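Local coordinates for nucleoside hydrolase, putative (Trypanosoma brucei, PDB 3FZ0), which belongs to the nucleoside hydrolase family and carries a calcium ion bound at its metal site, at residues V44-N47 with Q48-N52; V81-G84 with G85-S88. The protein carries 2 engineered substitutions. All coordinates share one frame; numbering follows the deposited sequence.

Contact 1 (V44-N47 with Q48-N52); sequences VEVN and QGMEN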
ATOM      1  N   VAL B  44       4.339  14.902 -22.994  1.00 66.53           N
ATOM      2  CA  VAL B  44       5.434  15.826 -23.212  1.00 66.40           C
ATOM      3  C   VAL B  44       5.553  16.806 -22.070  1.00 66.21           C
ATOM      4  O   VAL B  44       4.592  17.079 -21.342  1.00 66.09           O
ATOM      5  CB  VAL B  44       5.332  16.590 -24.563  1.00 67.00           C
ATOM      6  CG1 VAL B  44       5.346  15.568 -25.731  1.00 68.29           C
ATOM      7  CG2 VAL B  44       4.108  17.498 -24.608  1.00 65.47           C
ATOM      8  N   GLU B  45       6.760  17.320 -21.913  1.00 65.84           N
ATOM      9  CA  GLU B  45       7.026  18.317 -20.912  1.00 66.44           C
ATOM     10  C   GLU B  45       6.289  19.642 -21.202  1.00 65.75           C
ATOM     11  O   GLU B  45       6.109  20.027 -22.364  1.00 65.48           O
ATOM     12  CB  GLU B  45       8.545  18.489 -20.790  1.00 67.19           C
ATOM     13  CG  GLU B  45       9.055  18.576 -19.335  1.00 72.97           C
ATOM     14  CD  GLU B  45       8.056  18.005 -18.295  1.00 79.70           C
ATOM     15  OE1 GLU B  45       7.438  18.808 -17.496  1.00 79.65           O
ATOM     16  OE2 GLU B  45       7.892  16.751 -18.316  1.00 82.05           O
ATOM     17  N   VAL B  46       5.849  20.329 -20.141  1.00 65.42           N
ATOM     18  CA  VAL B  46       5.100  21.584 -20.257  1.00 64.96           C
ATOM     19  C   VAL B  46       5.686  22.604 -21.253  1.00 65.13           C
ATOM     20  O   VAL B  46       4.944  23.233 -22.010  1.00 65.17           O
ATOM     21  CB  VAL B  46       4.887  22.229 -18.875  1.00 65.38           C
ATOM     22  CG1 VAL B  46       4.380  23.682 -18.994  1.00 64.80           C
ATOM     23  CG2 VAL B  46       3.892  21.396 -18.083  1.00 65.14           C
ATOM     24  N   ASN B  47       7.009  22.762 -21.263  1.00 65.00           N
ATOM     25  CA  ASN B  47       7.651  23.626 -22.251  1.00 64.88           C
ATOM     26  C   ASN B  47       7.391  23.223 -23.705  1.00 64.11           C
ATOM     27  O   ASN B  47       7.122  24.063 -24.555  1.00 64.08           O
ATOM     28  CB  ASN B  47       9.147  23.711 -21.998  1.00 65.53           C
ATOM     29  CG  ASN B  47       9.500  24.750 -20.965  1.00 68.48           C
ATOM     30  OD1 ASN B  47       8.820  25.771 -20.843  1.00 71.62           O
ATOM     31  ND2 ASN B  47      10.572  24.507 -20.213  1.00 71.33           N
ATOM     32  N   GLN B  48       7.476  21.927 -23.980  1.00 63.28           N
ATOM     33  CA  GLN B  48       7.223  21.416 -25.288  1.00 62.00           C
ATOM     34  C   GLN B  48       5.719  21.523 -25.550  1.00 61.95           C
ATOM     35  O   GLN B  48       5.310  21.905 -26.650  1.00 62.09           O
ATOM     36  CB  GLN B  48       7.720  19.981 -25.380  1.00 61.93           C
ATOM     37  CG  GLN B  48       7.548  19.348 -26.755  1.00 62.07           C
ATOM     38  CD  GLN B  48       8.305  20.105 -27.811  1.00 62.62           C
ATOM     39  OE1 GLN B  48       9.530  20.188 -27.745  1.00 65.24           O
ATOM     40  NE2 GLN B  48       7.590  20.693 -28.771  1.00 58.63           N
ATOM     41  N   GLY B  49       4.893  21.234 -24.542  1.00 61.28           N
ATOM     42  CA  GLY B  49       3.455  21.376 -24.695  1.00 61.05           C
ATOM     43  C   GLY B  49       3.037  22.763 -25.175  1.00 61.36           C
ATOM     44  O   GLY B  49       2.284  22.900 -26.183  1.00 61.42           O
ATOM     45  N   MET B  50       3.535  23.788 -24.472  1.00 60.45           N
ATOM     46  CA  MET B  50       3.322  25.163 -24.850  1.00 60.10           C
ATOM     47  C   MET B  50       3.635  25.389 -26.336  1.00 60.09           C
ATOM     48  O   MET B  50       2.839  26.017 -27.052  1.00 59.76           O
ATOM     49  CB  MET B  50       4.148  26.109 -23.972  1.00 59.97           C
ATOM     50  CG  MET B  50       3.663  26.200 -22.535  1.00 60.06           C
ATOM     51  SD  MET B  50       1.999  26.855 -22.319  1.00 61.04           S
ATOM     52  CE  MET B  50       2.284  28.615 -22.482  1.00 55.93           C
ATOM     53  N   GLU B  51       4.776  24.876 -26.798  1.00 59.88           N
ATOM     54  CA  GLU B  51       5.163  25.015 -28.201  1.00 60.19           C
ATOM     55  C   GLU B  51       4.167  24.335 -29.136  1.00 60.24           C
ATOM     56  O   GLU B  51       3.821  24.879 -30.206  1.00 59.69           O
ATOM     57  CB  GLU B  51       6.564  24.468 -28.434  1.00 60.26           C
ATOM     58  CG  GLU B  51       7.667  25.235 -27.680  1.00 61.93           C
ATOM     59  CD  GLU B  51       7.794  26.718 -28.090  1.00 65.14           C
ATOM     60  OE1 GLU B  51       7.767  27.020 -29.301  1.00 67.14           O
ATOM     61  OE2 GLU B  51       7.945  27.591 -27.207  1.00 66.28           O
ATOM     62  N   ASN B  52       3.678  23.158 -28.715  1.00 60.33           N
ATOM     63  CA  ASN B  52       2.660  22.419 -29.498  1.00 60.11           C
ATOM     64  C   ASN B  52       1.342  23.187 -29.625  1.00 59.94           C
ATOM     65  O   ASN B  52       0.861  23.384 -30.750  1.00 60.43           O
ATOM     66  CB  ASN B  52       2.432  21.010 -28.944  1.00 60.07           C
ATOM     67  CG  ASN B  52       3.674  20.165 -28.959  1.00 59.88           C
ATOM     68  OD1 ASN B  52       4.715  20.557 -29.520  1.00 60.56           O
ATOM     69  ND2 ASN B  52       3.579  18.981 -28.360  1.00 58.43           N
TER
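Glu45 and Gly49 form the first full turn at the start of helix 46-60: Gly49 N donates to Glu45 O at 2.8 Å, a nearly straight bond (166° at the hydrogen). Gln48 N also reaches that oxygen, but its angle of 118° makes this a weak second bond. One residue on, Met50 N bonds to Val46 O over 2.9 Å, and the Glu51 N to Asn47 O bond is weaker and longer.

Glu45 occupies the N-cap position. Its carboxylate folds back on its own end of the helix, where OE1 takes a weak bond from Val46 N at 3.4 Å. Val44, still in extended chain, lays CG2 alongside the first turn, 3.8 Å from Gly49 N, and the same methyl lies near Asn52 ND2. Gln48 extends CG away from its backbone N (chi1 -178°) and then bends at chi2, which swings the amide along the helix to Asn52. There Gln48 NE2 donates to Asn52 OD1 at 3.0 Å; the oxygen lies in the amide plane of Gln48, whereas the donor is tilted from the plane of the Asn52 carbonyl. Asn52 ND2 is itself held by the carbonyl oxygens of Cys15 and Asp89, so both ends of this buried amide are engaged and its rotation is fixed. On another side of the helix, Val46 CG1 and Met50 CG meet loosely at 4.4 Å, and both side chains pack on Val39 and Arg68.

The arrangement is the N-terminal first turn of a helix, with Glu45 at the N-cap position, within the beta-alpha-beta unit of strand 32-39, helix 46-60 and strand 66-68; the apolar pair Val46 and Met50 is turned to the two strands that the helix connects.

Contact 2 (V81-G84 with G85-S88); sequences VQWG and GFGS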
ATOM      1  N   VAL B  81       6.347   6.824 -17.713  1.00 69.92           N
ATOM      2  CA  VAL B  81       7.344   7.122 -18.731  1.00 71.30           C
ATOM      3  C   VAL B  81       6.598   7.826 -19.873  1.00 71.81           C
ATOM      4  O   VAL B  81       5.402   7.551 -20.096  1.00 71.65           O
ATOM      5  CB  VAL B  81       7.953   5.776 -19.199  1.00 71.70           C
ATOM      6  CG1 VAL B  81       8.482   5.832 -20.603  1.00 72.36           C
ATOM      7  CG2 VAL B  81       9.024   5.300 -18.190  1.00 71.95           C
ATOM      8  N   GLN B  82       7.281   8.744 -20.569  1.00 72.88           N
ATOM      9  CA  GLN B  82       6.761   9.353 -21.813  1.00 73.54           C
ATOM     10  C   GLN B  82       6.675   8.313 -22.932  1.00 73.35           C
ATOM     11  O   GLN B  82       7.637   7.617 -23.242  1.00 73.71           O
ATOM     12  CB  GLN B  82       7.603  10.555 -22.250  1.00 73.59           C
ATOM     13  CG  GLN B  82       7.547  11.738 -21.264  1.00 75.10           C
ATOM     14  CD  GLN B  82       8.016  13.080 -21.853  1.00 74.98           C
ATOM     15  OE1 GLN B  82       8.603  13.137 -22.937  1.00 75.65           O
ATOM     16  NE2 GLN B  82       7.742  14.166 -21.127  1.00 75.42           N
ATOM     17  N   TRP B  83       5.499   8.202 -23.520  1.00 73.42           N
ATOM     18  CA  TRP B  83       5.190   7.168 -24.505  1.00 73.30           C
ATOM     19  C   TRP B  83       6.042   7.251 -25.780  1.00 72.84           C
ATOM     20  O   TRP B  83       6.641   6.263 -26.174  1.00 72.50           O
ATOM     21  CB  TRP B  83       3.713   7.285 -24.865  1.00 73.59           C
ATOM     22  CG  TRP B  83       3.144   6.193 -25.755  1.00 74.55           C
ATOM     23  CD1 TRP B  83       3.386   4.830 -25.679  1.00 74.20           C
ATOM     24  CD2 TRP B  83       2.196   6.375 -26.824  1.00 74.30           C
ATOM     25  NE1 TRP B  83       2.659   4.175 -26.655  1.00 73.95           N
ATOM     26  CE2 TRP B  83       1.916   5.092 -27.361  1.00 73.04           C
ATOM     27  CE3 TRP B  83       1.563   7.502 -27.384  1.00 73.40           C
ATOM     28  CZ2 TRP B  83       1.042   4.905 -28.438  1.00 73.10           C
ATOM     29  CZ3 TRP B  83       0.694   7.319 -28.453  1.00 73.38           C
ATOM     30  CH2 TRP B  83       0.431   6.032 -28.961  1.00 73.89           C
ATOM     31  N   GLY B  84       6.084   8.426 -26.413  1.00 72.05           N
ATOM     32  CA  GLY B  84       6.791   8.604 -27.675  1.00 71.42           C
ATOM     33  C   GLY B  84       6.098   8.093 -28.955  1.00 71.20           C
ATOM     34  O   GLY B  84       6.716   8.048 -30.016  1.00 70.79           O
ATOM     35  N   GLY B  85       4.824   7.704 -28.859  1.00 70.84           N
ATOM     36  CA  GLY B  85       4.061   7.221 -30.017  1.00 70.09           C
ATOM     37  C   GLY B  85       3.860   8.275 -31.103  1.00 69.75           C
ATOM     38  O   GLY B  85       3.923   7.987 -32.305  1.00 69.62           O
ATOM     39  N   PHE B  86       3.641   9.511 -30.691  1.00 69.25           N
ATOM     40  CA  PHE B  86       3.504  10.590 -31.637  1.00 68.75           C
ATOM     41  C   PHE B  86       4.822  11.199 -32.051  1.00 68.00           C
ATOM     42  O   PHE B  86       4.827  12.126 -32.836  1.00 68.16           O
ATOM     43  CB  PHE B  86       2.552  11.662 -31.069  1.00 69.20           C
ATOM     44  CG  PHE B  86       1.107  11.309 -31.237  1.00 69.93           C
ATOM     45  CD1 PHE B  86       0.369  10.791 -30.150  1.00 70.65           C
ATOM     46  CD2 PHE B  86       0.482  11.445 -32.494  1.00 69.44           C
ATOM     47  CE1 PHE B  86      -1.000  10.429 -30.305  1.00 69.46           C
ATOM     48  CE2 PHE B  86      -0.853  11.092 -32.679  1.00 68.95           C
ATOM     49  CZ  PHE B  86      -1.603  10.580 -31.576  1.00 70.29           C
ATOM     50  N   GLY B  87       5.931  10.685 -31.522  1.00 67.12           N
ATOM     51  CA  GLY B  87       7.268  11.245 -31.797  1.00 66.59           C
ATOM     52  C   GLY B  87       7.970  11.911 -30.600  1.00 66.30           C
ATOM     53  O   GLY B  87       7.396  12.059 -29.519  1.00 65.72           O
ATOM     54  N   SER B  88       9.218  12.339 -30.790  1.00 65.80           N
ATOM     55  CA  SER B  88       9.973  12.897 -29.669  1.00 65.69           C
ATOM     56  C   SER B  88       9.352  14.154 -29.026  1.00 65.11           C
ATOM     57  O   SER B  88       9.585  14.399 -27.846  1.00 65.23           O
ATOM     58  CB  SER B  88      11.446  13.112 -30.035  1.00 65.55           C
ATOM     59  OG  SER B  88      11.622  14.171 -30.950  1.00 67.32           O
TER
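The indole of Trp83 lies against the backbone of Gly85, and the ring of Phe86 meets its rim. Gly85 CA sits 3.6 Å from the centroid of the six-membered ring of Trp83 and 11° off its normal, a CH-pi contact over the face. Gly85 N lies over the same face, 3.6 Å from Trp83 CD2. This placement follows from the first torsion of Trp83, which turns CG away from the backbone N and beside the carbonyl carbon (chi1 -173°), sending the indole forward along the chain. The indole can come this close because Gly85 has no beta carbon, which would run into Trp83 CZ3.

Phe86 approaches differently. Its CD1 comes to 3.9 Å from Trp83 CZ3, near the plane of the indole and at its edge, and the two side chains cross obliquely. Phe86 also makes an edge-to-face contact with Phe250, and both aromatic residues touch Leu253 of helix 251-257.

The chain reverses in a type I beta turn from Gly84 to Gly87. The closing bond, Gly87 N to Gly84 O, is 3.1 Å long, with the donor well above the carbonyl plane. Gly84 has a positive phi of 78°, and at Gly87 a side chain would press against the carbonyl oxygen of Phe86. The result is a glycine-rich turn against which Trp83 lies face-on, with Phe86 at the indole edge, in a loop where the Trp83 side chain comes within about 3 Å of a bound 2-[bis-(2-hydroxy-ethyl)-amino]-2-hydroxymethyl-propane-1,3-diol, probably from the crystallisation liquor.

Overall arrangement
Contacts 1 and 2 follow one another along the chain, and their centres lie about 13 Å apart on the same side of the chain's centre. They meet through Gln82, whose NE2 packs 3.4 Å from Glu45 N and 3.5 Å from Val44 CA, setting the loop beside the start of helix 46-60. Both come within 10 Å of the calcium ion held by Asp14, Asp19, Leu134 and Asp283: the nearest approach is about 9 Å for the side chain of Val44 and about 8 Å for that of Phe86, so neither residue is a ligand. The organic molecule beside Trp83 of contact 2 is much nearer, and such molecules often mark pockets.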